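Local coordinates for probable transcriptional regulator (Rhodococcus jostii, PDB 3HIM), which probably binds operator DNA through an N-terminal helix-turn-helix as a TetR-family transcription factor, with an all-helical C-terminal domain, at residues W103-R108 with R174-H179; E70-V75 with D131-T136; D83-D86 with D91-M94. All coordinates share one frame; numbering follows the deposited sequence.

Contact 1 (W103-R108 with R174-H179); sequences WHADNR and RWFPSH
The ring of F176 is sandwiched, with A105 CB over the centre of one face and CB of the next residue, P177, over the centre of the other. R108 comes in at the rim, its CD and NH1 lying near the ring plane. In the C-terminal domain of this TetR-family fold, the contact joins the end of helix 89-106 and the start of helix 108-116 to the segment that leaves helix 158-175. F176 is the first residue past that helix to depart from helical geometry, and with CG anti to the backbone N (chi1 -178°) its ring reaches back to A105. A105 CB sits 3.7 Å from the centroid of the F176 ring, only 14° off its normal, a CH-pi contact over the face. The peptide bond before P177 is cis, and this proline meets R108 as well: P177 CD lies over one face of the guanidinium, 3.6 Å from R108 NE. R108 runs extended from CG to NE and crosses F176 at about a right angle. No hydrogen bond links the segments; van der Waals packing carries the interface, through the A105 CH-pi contact and the R108 side chain against F176 and P177. Outside it, P184 of helix 184-198 also packs on F176, and W175 touches L163 of the second subunit. The guanidinium is tethered within its own segment, where R108 NH1 donates to A105 O at 2.8 Å; the acceptor lies close to the guanidinium plane, whereas NH1 stands 38° out of the A105 carbonyl plane.

Contact 2 (E70-V75 with D131-T136); sequences EGHHSV and DIRRST
Apolar contact between H72 and I132 brings helices 60-82 and 123-149 together, their local axes 9.6 Å apart and nearly parallel at 20°. I132 CG2, anti to its own backbone N, rests against the H72 backbone and lies 3.7 Å from H72 CB. L69 and L76 extend the I132 packing along helix 60-82.

The charged-aromatic contact is made by the next residue, R133, on the same H72. R133, bent at chi3 (82°), lays CG and CD beside the H72 imidazole, with CG 3.4 Å from H72 ND1. Its guanidinium then meets the ring edge to edge, the planes 59° apart, and R133 NH1 stands 3.1 Å from H72 CE1. A lysine in place of R133 has no guanidinium to set against the ring edge and would probably leave the imidazole freer to turn.

Water supplies the polar link. One molecule donates to H72 O at 3.0 Å, lies 2.6 Å from T136 OG1 in a second hydrogen bond, and bonds only weakly to H72 ND1. It thus bridges the two helices, mainly through H72 O and T136 OG1, where no direct hydrogen bond does.

R133 NH2 also lies close to R174 NH1 of the second subunit, a meeting of like charges. At the imidazole edge, the positive charge of R133 would probably disfavour a protonated H72.

Contact 3 (D83-D86 with D91-M94); sequences DFPD and DRLM
R92 grips the carboxylate of D83 side-on with two nitrogens, one for each oxygen. R92 NE donates to D83 OD1 at 2.8 Å in an almost straight bond, 173° at the hydrogen, while R92 NH2 donates a hydrogen bond to D83 OD2 at 2.9 Å. Both oxygens are met on their syn side, and carboxylate and guanidinium are nearly coplanar, 23° apart, so the paired bonds fix the rotation of both groups. A bend at chi3 (62°) of R92 turns the guanidinium toward the aspartate.

The same side chain also lies against the backbone that follows D83. F84 O approaches the aliphatic part, 3.3 Å from R92 CG, and P85 CA sits 3.7 Å above the centre of the R92 guanidinium plane. I143 and A146 of helix 123-149 touch R92 as well, and I143 also packs on D83. Within helix 89-106, the R92 carbonyl accepts a hydrogen bond from T96 OG1.

Charge pairing and proline packing therefore tie the short connection between helices 60-82 and 89-106 to the first turn of helix 89-106. This is a bidentate Asp-Arg salt bridge across the loop that joins two consecutive helices, at the surface of the all-helical TetR fold.

Helix 89-106 carries contact 3 near its start and contact 1 at its end, their centres about 24 Å apart. Contact 2, about 18 Å from contact 1 and 19 Å from contact 3 between centres, pairs helices 60-82 and 123-149. Along the chain, contact 3 falls between the two segments of contact 2 and closes before contact 1 opens, whereas contacts 1 and 2 alternate. Contacts 1 and 2 touch directly, with W103 NE1 2.8 Å from S74 OG in a probable hydrogen bond; contact 3 touches neither. Contacts 2 and 3, with the W103-S74 link, connect helix 60-82, which follows the predicted DNA-binding motif, to helices 89-106 and 123-149; contact 1 continues to the end of helix 158-175.

Contact 1 (W103-R108 with R174-H179)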
ATOM      1  N   TRP B 103       2.449   5.089 -13.271  1.00 15.04           N
ATOM      2  CA  TRP B 103       3.814   4.786 -12.852  1.00 14.42           C
ATOM      3  C   TRP B 103       3.830   3.649 -11.848  1.00 14.40           C
ATOM      4  O   TRP B 103       4.644   2.711 -11.942  1.00 14.90           O
ATOM      5  CB  TRP B 103       4.505   6.008 -12.268  1.00 14.23           C
ATOM      6  CG  TRP B 103       5.973   5.777 -12.064  1.00 14.50           C
ATOM      7  CD1 TRP B 103       6.983   6.143 -12.910  1.00 15.67           C
ATOM      8  CD2 TRP B 103       6.599   5.102 -10.954  1.00 15.19           C
ATOM      9  NE1 TRP B 103       8.207   5.743 -12.394  1.00 16.67           N
ATOM     10  CE2 TRP B 103       7.999   5.109 -11.193  1.00 15.75           C
ATOM     11  CE3 TRP B 103       6.114   4.498  -9.783  1.00 14.50           C
ATOM     12  CZ2 TRP B 103       8.920   4.537 -10.299  1.00 15.86           C
ATOM     13  CZ3 TRP B 103       7.033   3.929  -8.886  1.00 17.16           C
ATOM     14  CH2 TRP B 103       8.426   3.947  -9.159  1.00 15.99           C
ATOM     15  N   HIS B 104       2.936   3.732 -10.879  1.00 14.37           N
ATOM     16  CA  HIS B 104       2.881   2.745  -9.829  1.00 14.89           C
ATOM     17  C   HIS B 104       2.427   1.338 -10.274  1.00 15.34           C
ATOM     18  O   HIS B 104       2.850   0.339  -9.684  1.00 15.42           O
ATOM     19  CB  HIS B 104       2.051   3.271  -8.664  1.00 14.60           C
ATOM     20  CG  HIS B 104       2.852   4.057  -7.676  1.00 14.84           C
ATOM     21  ND1 HIS B 104       3.713   3.462  -6.778  1.00 14.91           N
ATOM     22  CD2 HIS B 104       2.939   5.392  -7.458  1.00 15.08           C
ATOM     23  CE1 HIS B 104       4.291   4.393  -6.045  1.00 13.53           C
ATOM     24  NE2 HIS B 104       3.828   5.573  -6.430  1.00 16.20           N
ATOM     25  N   ALA B 105       1.577   1.266 -11.289  1.00 15.74           N
ATOM     26  CA  ALA B 105       1.229  -0.011 -11.924  1.00 16.92           C
ATOM     27  C   ALA B 105       2.399  -0.577 -12.752  1.00 17.39           C
ATOM     28  O   ALA B 105       2.811  -1.713 -12.527  1.00 17.76           O
ATOM     29  CB  ALA B 105       0.003   0.143 -12.787  1.00 16.37           C
ATOM     30  N   ASP B 106       2.919   0.204 -13.701  1.00 17.77           N
ATOM     31  CA  ASP B 106       4.082  -0.219 -14.522  1.00 18.46           C
ATOM     32  C   ASP B 106       5.358  -0.532 -13.729  1.00 18.46           C
ATOM     33  O   ASP B 106       6.071  -1.476 -14.058  1.00 19.01           O
ATOM     34  CB  ASP B 106       4.446   0.835 -15.567  1.00 18.79           C
ATOM     35  CG  ASP B 106       3.392   0.999 -16.654  1.00 20.16           C
ATOM     36  OD1 ASP B 106       2.498   0.132 -16.820  1.00 18.72           O
ATOM     37  OD2 ASP B 106       3.493   2.026 -17.364  1.00 20.99           O
ATOM     38  N   ASN B 107       5.666   0.245 -12.698  1.00 18.10           N
ATOM     39  CA  ASN B 107       6.929   0.031 -11.980  1.00 18.32           C
ATOM     40  C   ASN B 107       6.776  -0.593 -10.615  1.00 18.33           C
ATOM     41  O   ASN B 107       7.617  -0.357  -9.730  1.00 19.13           O
ATOM     42  CB  ASN B 107       7.700   1.344 -11.879  1.00 18.30           C
ATOM     43  CG  ASN B 107       7.964   1.928 -13.231  1.00 19.03           C
ATOM     44  OD1 ASN B 107       8.863   1.480 -13.933  1.00 20.84           O
ATOM     45  ND2 ASN B 107       7.155   2.901 -13.631  1.00 18.32           N
ATOM     46  N   ARG B 108       5.726  -1.405 -10.460  1.00 17.52           N
ATOM     47  CA  ARG B 108       5.333  -1.949  -9.156  1.00 17.78           C
ATOM     48  C   ARG B 108       6.433  -2.749  -8.440  1.00 17.59           C
ATOM     49  O   ARG B 108       6.554  -2.669  -7.203  1.00 17.96           O
ATOM     50  CB  ARG B 108       4.024  -2.778  -9.252  1.00 17.25           C
ATOM     51  CG  ARG B 108       4.059  -3.957 -10.236  1.00 17.90           C
ATOM     52  CD  ARG B 108       2.650  -4.514 -10.553  1.00 19.05           C
ATOM     53  NE  ARG B 108       2.697  -5.654 -11.467  1.00 17.91           N
ATOM     54  CZ  ARG B 108       2.660  -5.555 -12.796  1.00 18.33           C
ATOM     55  NH1 ARG B 108       2.558  -4.365 -13.395  1.00 17.38           N
ATOM     56  NH2 ARG B 108       2.720  -6.650 -13.527  1.00 17.07           N
ATOM     57  N   ARG B 174       1.128  -2.578  -4.649  1.00 15.05           N
ATOM     58  CA  ARG B 174       0.884  -3.782  -3.859  1.00 14.56           C
ATOM     59  C   ARG B 174      -0.080  -4.725  -4.558  1.00 15.02           C
ATOM     60  O   ARG B 174       0.249  -5.883  -4.741  1.00 15.13           O
ATOM     61  CB  ARG B 174       0.332  -3.432  -2.468  1.00 14.42           C
ATOM     62  CG  ARG B 174       0.152  -4.647  -1.523  1.00 12.78           C
ATOM     63  CD  ARG B 174      -0.523  -4.241  -0.187  1.00 12.51           C
ATOM     64  NE  ARG B 174      -1.808  -3.587  -0.450  1.00 10.36           N
ATOM     65  CZ  ARG B 174      -2.925  -4.224  -0.770  1.00 11.36           C
ATOM     66  NH1 ARG B 174      -2.961  -5.561  -0.824  1.00 13.44           N
ATOM     67  NH2 ARG B 174      -4.020  -3.531  -1.029  1.00 10.72           N
ATOM     68  N   TRP B 175      -1.257  -4.232  -4.956  1.00 15.34           N
ATOM     69  CA  TRP B 175      -2.346  -5.133  -5.399  1.00 15.51           C
ATOM     70  C   TRP B 175      -2.425  -5.351  -6.896  1.00 15.76           C
ATOM     71  O   TRP B 175      -3.065  -6.294  -7.345  1.00 15.81           O
ATOM     72  CB  TRP B 175      -3.732  -4.684  -4.884  1.00 14.86           C
ATOM     73  CG  TRP B 175      -4.164  -3.306  -5.367  1.00 14.03           C
ATOM     74  CD1 TRP B 175      -4.063  -2.120  -4.675  1.00 14.07           C
ATOM     75  CD2 TRP B 175      -4.768  -2.977  -6.626  1.00 12.11           C
ATOM     76  NE1 TRP B 175      -4.546  -1.075  -5.435  1.00 12.44           N
ATOM     77  CE2 TRP B 175      -4.997  -1.571  -6.629  1.00 11.97           C
ATOM     78  CE3 TRP B 175      -5.134  -3.722  -7.751  1.00 10.67           C
ATOM     79  CZ2 TRP B 175      -5.575  -0.909  -7.713  1.00  9.71           C
ATOM     80  CZ3 TRP B 175      -5.699  -3.055  -8.840  1.00 11.31           C
ATOM     81  CH2 TRP B 175      -5.923  -1.663  -8.806  1.00  9.78           C
ATOM     82  N   PHE B 176      -1.812  -4.467  -7.672  1.00 15.83           N
ATOM     83  CA  PHE B 176      -1.968  -4.522  -9.121  1.00 16.02           C
ATOM     84  C   PHE B 176      -1.064  -5.612  -9.717  1.00 16.18           C
ATOM     85  O   PHE B 176       0.027  -5.834  -9.221  1.00 16.00           O
ATOM     86  CB  PHE B 176      -1.649  -3.153  -9.705  1.00 16.52           C
ATOM     87  CG  PHE B 176      -1.818  -3.053 -11.190  1.00 16.02           C
ATOM     88  CD1 PHE B 176      -0.771  -3.393 -12.044  1.00 16.80           C
ATOM     89  CD2 PHE B 176      -3.008  -2.588 -11.729  1.00 16.23           C
ATOM     90  CE1 PHE B 176      -0.911  -3.299 -13.421  1.00 16.04           C
ATOM     91  CE2 PHE B 176      -3.166  -2.488 -13.120  1.00 17.52           C
ATOM     92  CZ  PHE B 176      -2.118  -2.841 -13.960  1.00 16.48           C
ATOM     93  N   PRO B 177      -1.528  -6.321 -10.766  1.00 16.59           N
ATOM     94  CA  PRO B 177      -2.858  -6.289 -11.388  1.00 17.06           C
ATOM     95  C   PRO B 177      -3.890  -7.152 -10.662  1.00 17.85           C
ATOM     96  O   PRO B 177      -3.528  -8.159 -10.049  1.00 17.71           O
ATOM     97  CB  PRO B 177      -2.610  -6.879 -12.773  1.00 17.09           C
ATOM     98  CG  PRO B 177      -1.440  -7.793 -12.596  1.00 16.87           C
ATOM     99  CD  PRO B 177      -0.595  -7.206 -11.491  1.00 16.59           C
ATOM    100  N   SER B 178      -5.163  -6.760 -10.748  1.00 18.59           N
ATOM    101  CA  SER B 178      -6.271  -7.558 -10.210  1.00 19.16           C
ATOM    102  C   SER B 178      -7.078  -8.083 -11.393  1.00 20.15           C
ATOM    103  O   SER B 178      -6.797  -7.733 -12.550  1.00 20.58           O
ATOM    104  CB  SER B 178      -7.159  -6.702  -9.312  1.00 18.57           C
ATOM    105  OG  SER B 178      -7.875  -5.764 -10.099  1.00 18.95           O
ATOM    106  N   HIS B 179      -8.088  -8.900 -11.123  1.00 21.08           N
ATOM    107  CA  HIS B 179      -8.975  -9.347 -12.200  1.00 22.26           C
ATOM    108  C   HIS B 179      -9.718  -8.182 -12.845  1.00 21.80           C
ATOM    109  O   HIS B 179      -9.846  -8.125 -14.071  1.00 22.49           O
ATOM    110  CB  HIS B 179      -9.948 -10.411 -11.713  1.00 22.60           C
ATOM    111  CG  HIS B 179      -9.281 -11.689 -11.323  1.00 25.71           C
ATOM    112  ND1 HIS B 179      -8.657 -12.511 -12.239  1.00 27.62           N
ATOM    113  CD2 HIS B 179      -9.139 -12.289 -10.118  1.00 27.48           C
ATOM    114  CE1 HIS B 179      -8.167 -13.567 -11.615  1.00 29.46           C
ATOM    115  NE2 HIS B 179      -8.446 -13.456 -10.326  1.00 30.51           N
TER

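Contact 2 (E70-V75 with D131-T136)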
ATOM      1  N   GLU B  70      16.363   5.627  -7.478  1.00 17.93           N
ATOM      2  CA  GLU B  70      15.964   5.560  -8.872  1.00 18.06           C
ATOM      3  C   GLU B  70      14.450   5.631  -8.929  1.00 17.86           C
ATOM      4  O   GLU B  70      13.898   6.496  -9.608  1.00 18.05           O
ATOM      5  CB  GLU B  70      16.485   4.262  -9.492  1.00 18.49           C
ATOM      6  CG  GLU B  70      16.023   3.947 -10.924  1.00 19.49           C
ATOM      7  CD  GLU B  70      16.842   2.812 -11.562  1.00 22.55           C
ATOM      8  OE1 GLU B  70      16.973   1.706 -10.972  1.00 24.81           O
ATOM      9  OE2 GLU B  70      17.361   3.031 -12.668  1.00 25.56           O
ATOM     10  N   GLY B  71      13.795   4.734  -8.187  1.00 17.61           N
ATOM     11  CA  GLY B  71      12.326   4.640  -8.131  1.00 16.27           C
ATOM     12  C   GLY B  71      11.656   5.909  -7.641  1.00 16.27           C
ATOM     13  O   GLY B  71      10.734   6.408  -8.279  1.00 16.39           O
ATOM     14  N   HIS B  72      12.129   6.445  -6.516  1.00 15.88           N
ATOM     15  CA  HIS B  72      11.581   7.687  -5.965  1.00 16.18           C
ATOM     16  C   HIS B  72      11.741   8.893  -6.893  1.00 16.91           C
ATOM     17  O   HIS B  72      10.788   9.637  -7.098  1.00 16.16           O
ATOM     18  CB  HIS B  72      12.139   7.965  -4.565  1.00 15.85           C
ATOM     19  CG  HIS B  72      11.584   7.040  -3.518  1.00 16.12           C
ATOM     20  ND1 HIS B  72      10.442   7.325  -2.803  1.00 16.12           N
ATOM     21  CD2 HIS B  72      11.993   5.821  -3.098  1.00 15.06           C
ATOM     22  CE1 HIS B  72      10.180   6.330  -1.974  1.00 17.03           C
ATOM     23  NE2 HIS B  72      11.105   5.402  -2.135  1.00 18.31           N
ATOM     24  N   HIS B  73      12.938   9.069  -7.456  1.00 17.82           N
ATOM     25  CA  HIS B  73      13.178  10.138  -8.423  1.00 18.94           C
ATOM     26  C   HIS B  73      12.338   9.955  -9.674  1.00 18.79           C
ATOM     27  O   HIS B  73      11.799  10.911 -10.202  1.00 19.41           O
ATOM     28  CB  HIS B  73      14.651  10.235  -8.822  1.00 19.29           C
ATOM     29  CG  HIS B  73      14.891  11.211  -9.924  1.00 23.36           C
ATOM     30  ND1 HIS B  73      14.708  10.888 -11.252  1.00 27.18           N
ATOM     31  CD2 HIS B  73      15.234  12.523  -9.896  1.00 26.48           C
ATOM     32  CE1 HIS B  73      14.958  11.951 -11.999  1.00 28.97           C
ATOM     33  NE2 HIS B  73      15.285  12.954 -11.202  1.00 30.02           N
ATOM     34  N   SER B  74      12.236   8.724 -10.152  1.00 18.81           N
ATOM     35  CA  SER B  74      11.475   8.458 -11.356  1.00 18.51           C
ATOM     36  C   SER B  74       9.988   8.837 -11.223  1.00 18.54           C
ATOM     37  O   SER B  74       9.436   9.509 -12.109  1.00 19.35           O
ATOM     38  CB  SER B  74      11.650   7.017 -11.791  1.00 18.23           C
ATOM     39  OG  SER B  74      10.769   6.697 -12.851  1.00 19.19           O
ATOM     40  N   VAL B  75       9.336   8.436 -10.133  1.00 18.12           N
ATOM     41  CA  VAL B  75       7.914   8.775  -9.982  1.00 17.64           C
ATOM     42  C   VAL B  75       7.745  10.305  -9.780  1.00 17.24           C
ATOM     43  O   VAL B  75       6.824  10.911 -10.333  1.00 17.72           O
ATOM     44  CB  VAL B  75       7.192   7.888  -8.901  1.00 17.40           C
ATOM     45  CG1 VAL B  75       7.612   8.279  -7.511  1.00 17.44           C
ATOM     46  CG2 VAL B  75       5.673   7.996  -9.039  1.00 17.49           C
ATOM     47  N   ASP B 131      13.051  12.915   1.829  1.00 17.29           N
ATOM     48  CA  ASP B 131      12.946  14.215   1.197  1.00 18.11           C
ATOM     49  C   ASP B 131      12.286  14.137  -0.178  1.00 18.18           C
ATOM     50  O   ASP B 131      11.435  14.961  -0.488  1.00 18.66           O
ATOM     51  CB  ASP B 131      14.294  14.897   1.090  1.00 18.62           C
ATOM     52  CG  ASP B 131      14.173  16.288   0.550  1.00 19.78           C
ATOM     53  OD1 ASP B 131      13.422  17.082   1.152  1.00 24.33           O
ATOM     54  OD2 ASP B 131      14.801  16.597  -0.477  1.00 21.49           O
ATOM     55  N   ILE B 132      12.662  13.145  -0.988  1.00 17.75           N
ATOM     56  CA  ILE B 132      12.006  12.924  -2.290  1.00 17.47           C
ATOM     57  C   ILE B 132      10.513  12.576  -2.136  1.00 17.07           C
ATOM     58  O   ILE B 132       9.684  13.044  -2.920  1.00 16.98           O
ATOM     59  CB  ILE B 132      12.723  11.857  -3.142  1.00 17.27           C
ATOM     60  CG1 ILE B 132      14.172  12.296  -3.393  1.00 18.35           C
ATOM     61  CG2 ILE B 132      11.987  11.642  -4.484  1.00 16.13           C
ATOM     62  CD1 ILE B 132      15.096  11.198  -3.846  1.00 16.41           C
ATOM     63  N   ARG B 133      10.184  11.771  -1.132  1.00 16.50           N
ATOM     64  CA  ARG B 133       8.792  11.464  -0.830  1.00 17.43           C
ATOM     65  C   ARG B 133       8.011  12.708  -0.449  1.00 17.14           C
ATOM     66  O   ARG B 133       6.889  12.882  -0.909  1.00 17.51           O
ATOM     67  CB  ARG B 133       8.679  10.413   0.269  1.00 17.39           C
ATOM     68  CG  ARG B 133       9.023   9.044  -0.222  1.00 20.25           C
ATOM     69  CD  ARG B 133       9.555   8.161   0.897  1.00 27.43           C
ATOM     70  NE  ARG B 133       8.478   7.573   1.690  1.00 32.04           N
ATOM     71  CZ  ARG B 133       7.841   6.443   1.383  1.00 35.67           C
ATOM     72  NH1 ARG B 133       8.150   5.758   0.283  1.00 36.67           N
ATOM     73  NH2 ARG B 133       6.875   6.000   2.178  1.00 37.69           N
ATOM     74  N   ARG B 134       8.594  13.575   0.379  1.00 16.82           N
ATOM     75  CA  ARG B 134       7.923  14.830   0.722  1.00 16.52           C
ATOM     76  C   ARG B 134       7.647  15.661  -0.547  1.00 16.30           C
ATOM     77  O   ARG B 134       6.547  16.221  -0.704  1.00 15.96           O
ATOM     78  CB  ARG B 134       8.731  15.634   1.753  1.00 16.30           C
ATOM     79  N   SER B 135       8.620  15.725  -1.458  1.00 15.99           N
ATOM     80  CA  SER B 135       8.452  16.490  -2.707  1.00 15.78           C
ATOM     81  C   SER B 135       7.352  15.935  -3.592  1.00 15.33           C
ATOM     82  O   SER B 135       6.643  16.696  -4.224  1.00 15.37           O
ATOM     83  CB  SER B 135       9.739  16.551  -3.513  1.00 15.66           C
ATOM     84  OG  SER B 135      10.698  17.296  -2.810  1.00 17.82           O
ATOM     85  N   THR B 136       7.228  14.611  -3.625  1.00 15.07           N
ATOM     86  CA  THR B 136       6.197  13.925  -4.385  1.00 15.16           C
ATOM     87  C   THR B 136       4.810  14.338  -3.904  1.00 15.48           C
ATOM     88  O   THR B 136       3.933  14.673  -4.717  1.00 15.09           O
ATOM     89  CB  THR B 136       6.400  12.385  -4.304  1.00 15.17           C
ATOM     90  OG1 THR B 136       7.696  12.074  -4.824  1.00 15.84           O
ATOM     91  CG2 THR B 136       5.386  11.648  -5.135  1.00 16.02           C
TER
HETATM   92  O   HOH W   1       8.949   9.777  -4.725  1.00 25.04           O

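Contact 3 (D83-D86 with D91-M94)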
ATOM      1  N   ASP B  83       2.714  17.760 -14.650  1.00 18.05           N
ATOM      2  CA  ASP B  83       2.064  18.969 -14.148  1.00 17.91           C
ATOM      3  C   ASP B  83       2.349  20.179 -15.046  1.00 18.00           C
ATOM      4  O   ASP B  83       3.474  20.374 -15.491  1.00 18.36           O
ATOM      5  CB  ASP B  83       2.472  19.262 -12.708  1.00 17.61           C
ATOM      6  CG  ASP B  83       1.625  20.342 -12.070  1.00 18.99           C
ATOM      7  OD1 ASP B  83       0.405  20.471 -12.393  1.00 20.92           O
ATOM      8  OD2 ASP B  83       2.185  21.075 -11.241  1.00 18.70           O
ATOM      9  N   PHE B  84       1.318  20.978 -15.316  1.00 17.06           N
ATOM     10  CA  PHE B  84       1.444  22.104 -16.234  1.00 17.11           C
ATOM     11  C   PHE B  84       0.804  23.293 -15.562  1.00 16.99           C
ATOM     12  O   PHE B  84      -0.425  23.418 -15.551  1.00 17.24           O
ATOM     13  CB  PHE B  84       0.754  21.810 -17.568  1.00 16.67           C
ATOM     14  CG  PHE B  84       1.252  20.577 -18.247  1.00 16.76           C
ATOM     15  CD1 PHE B  84       2.464  20.582 -18.921  1.00 16.28           C
ATOM     16  CD2 PHE B  84       0.503  19.397 -18.212  1.00 15.78           C
ATOM     17  CE1 PHE B  84       2.932  19.424 -19.569  1.00 16.93           C
ATOM     18  CE2 PHE B  84       0.964  18.242 -18.849  1.00 15.38           C
ATOM     19  CZ  PHE B  84       2.186  18.257 -19.521  1.00 14.61           C
ATOM     20  N   PRO B  85       1.626  24.149 -14.941  1.00 17.13           N
ATOM     21  CA  PRO B  85       1.047  25.248 -14.170  1.00 17.12           C
ATOM     22  C   PRO B  85       0.305  26.275 -15.030  1.00 17.22           C
ATOM     23  O   PRO B  85      -0.326  27.170 -14.494  1.00 17.04           O
ATOM     24  CB  PRO B  85       2.267  25.853 -13.471  1.00 17.26           C
ATOM     25  CG  PRO B  85       3.158  24.650 -13.281  1.00 18.05           C
ATOM     26  CD  PRO B  85       3.045  23.940 -14.608  1.00 17.21           C
ATOM     27  N   ASP B  86       0.355  26.121 -16.349  1.00 17.27           N
ATOM     28  CA  ASP B  86      -0.400  27.004 -17.229  1.00 18.04           C
ATOM     29  C   ASP B  86      -1.786  26.453 -17.632  1.00 18.20           C
ATOM     30  O   ASP B  86      -2.431  27.000 -18.505  1.00 18.34           O
ATOM     31  CB  ASP B  86       0.440  27.380 -18.455  1.00 17.89           C
ATOM     32  CG  ASP B  86       0.906  26.165 -19.266  1.00 19.70           C
ATOM     33  OD1 ASP B  86       0.573  25.005 -18.926  1.00 18.58           O
ATOM     34  OD2 ASP B  86       1.632  26.388 -20.266  1.00 22.32           O
ATOM     35  N   ASP B  91      -7.493  19.937 -14.435  1.00 16.41           N
ATOM     36  CA  ASP B  91      -6.753  19.279 -15.528  1.00 16.43           C
ATOM     37  C   ASP B  91      -5.356  18.867 -15.071  1.00 16.56           C
ATOM     38  O   ASP B  91      -4.838  17.845 -15.507  1.00 16.94           O
ATOM     39  CB  ASP B  91      -6.573  20.230 -16.726  1.00 16.85           C
ATOM     40  CG  ASP B  91      -7.883  20.639 -17.366  1.00 18.65           C
ATOM     41  OD1 ASP B  91      -8.594  19.779 -17.911  1.00 19.28           O
ATOM     42  OD2 ASP B  91      -8.196  21.839 -17.319  1.00 23.00           O
ATOM     43  N   ARG B  92      -4.733  19.714 -14.253  1.00 15.98           N
ATOM     44  CA  ARG B  92      -3.449  19.405 -13.603  1.00 16.43           C
ATOM     45  C   ARG B  92      -3.572  18.159 -12.709  1.00 16.65           C
ATOM     46  O   ARG B  92      -2.687  17.300 -12.696  1.00 17.35           O
ATOM     47  CB  ARG B  92      -2.967  20.600 -12.773  1.00 15.35           C
ATOM     48  CG  ARG B  92      -2.630  21.855 -13.615  1.00 15.99           C
ATOM     49  CD  ARG B  92      -2.254  23.068 -12.784  1.00 15.01           C
ATOM     50  NE  ARG B  92      -1.046  22.824 -11.994  1.00 17.46           N
ATOM     51  CZ  ARG B  92      -0.505  23.688 -11.132  1.00 17.61           C
ATOM     52  NH1 ARG B  92      -1.060  24.873 -10.927  1.00 15.08           N
ATOM     53  NH2 ARG B  92       0.576  23.346 -10.436  1.00 16.94           N
ATOM     54  N   LEU B  93      -4.668  18.082 -11.963  1.00 15.75           N
ATOM     55  CA  LEU B  93      -4.929  16.958 -11.086  1.00 16.01           C
ATOM     56  C   LEU B  93      -5.213  15.676 -11.863  1.00 15.85           C
ATOM     57  O   LEU B  93      -4.689  14.630 -11.519  1.00 15.87           O
ATOM     58  CB  LEU B  93      -6.075  17.285 -10.107  1.00 15.63           C
ATOM     59  CG  LEU B  93      -6.203  16.284  -8.950  1.00 16.42           C
ATOM     60  CD1 LEU B  93      -4.967  16.354  -8.027  1.00 14.27           C
ATOM     61  CD2 LEU B  93      -7.511  16.497  -8.187  1.00 15.32           C
ATOM     62  N   MET B  94      -6.032  15.755 -12.912  1.00 15.91           N
ATOM     63  CA  MET B  94      -6.225  14.604 -13.781  1.00 15.82           C
ATOM     64  C   MET B  94      -4.872  14.088 -14.287  1.00 16.21           C
ATOM     65  O   MET B  94      -4.613  12.883 -14.300  1.00 15.62           O
ATOM     66  CB  MET B  94      -7.136  14.947 -14.967  1.00 15.30           C
ATOM     67  CG  MET B  94      -8.605  15.259 -14.600  1.00 15.88           C
ATOM     68  SD  MET B  94      -9.624  15.922 -15.964  1.00 17.94           S
ATOM     69  CE  MET B  94      -9.026  14.962 -17.354  1.00 20.10           C
TER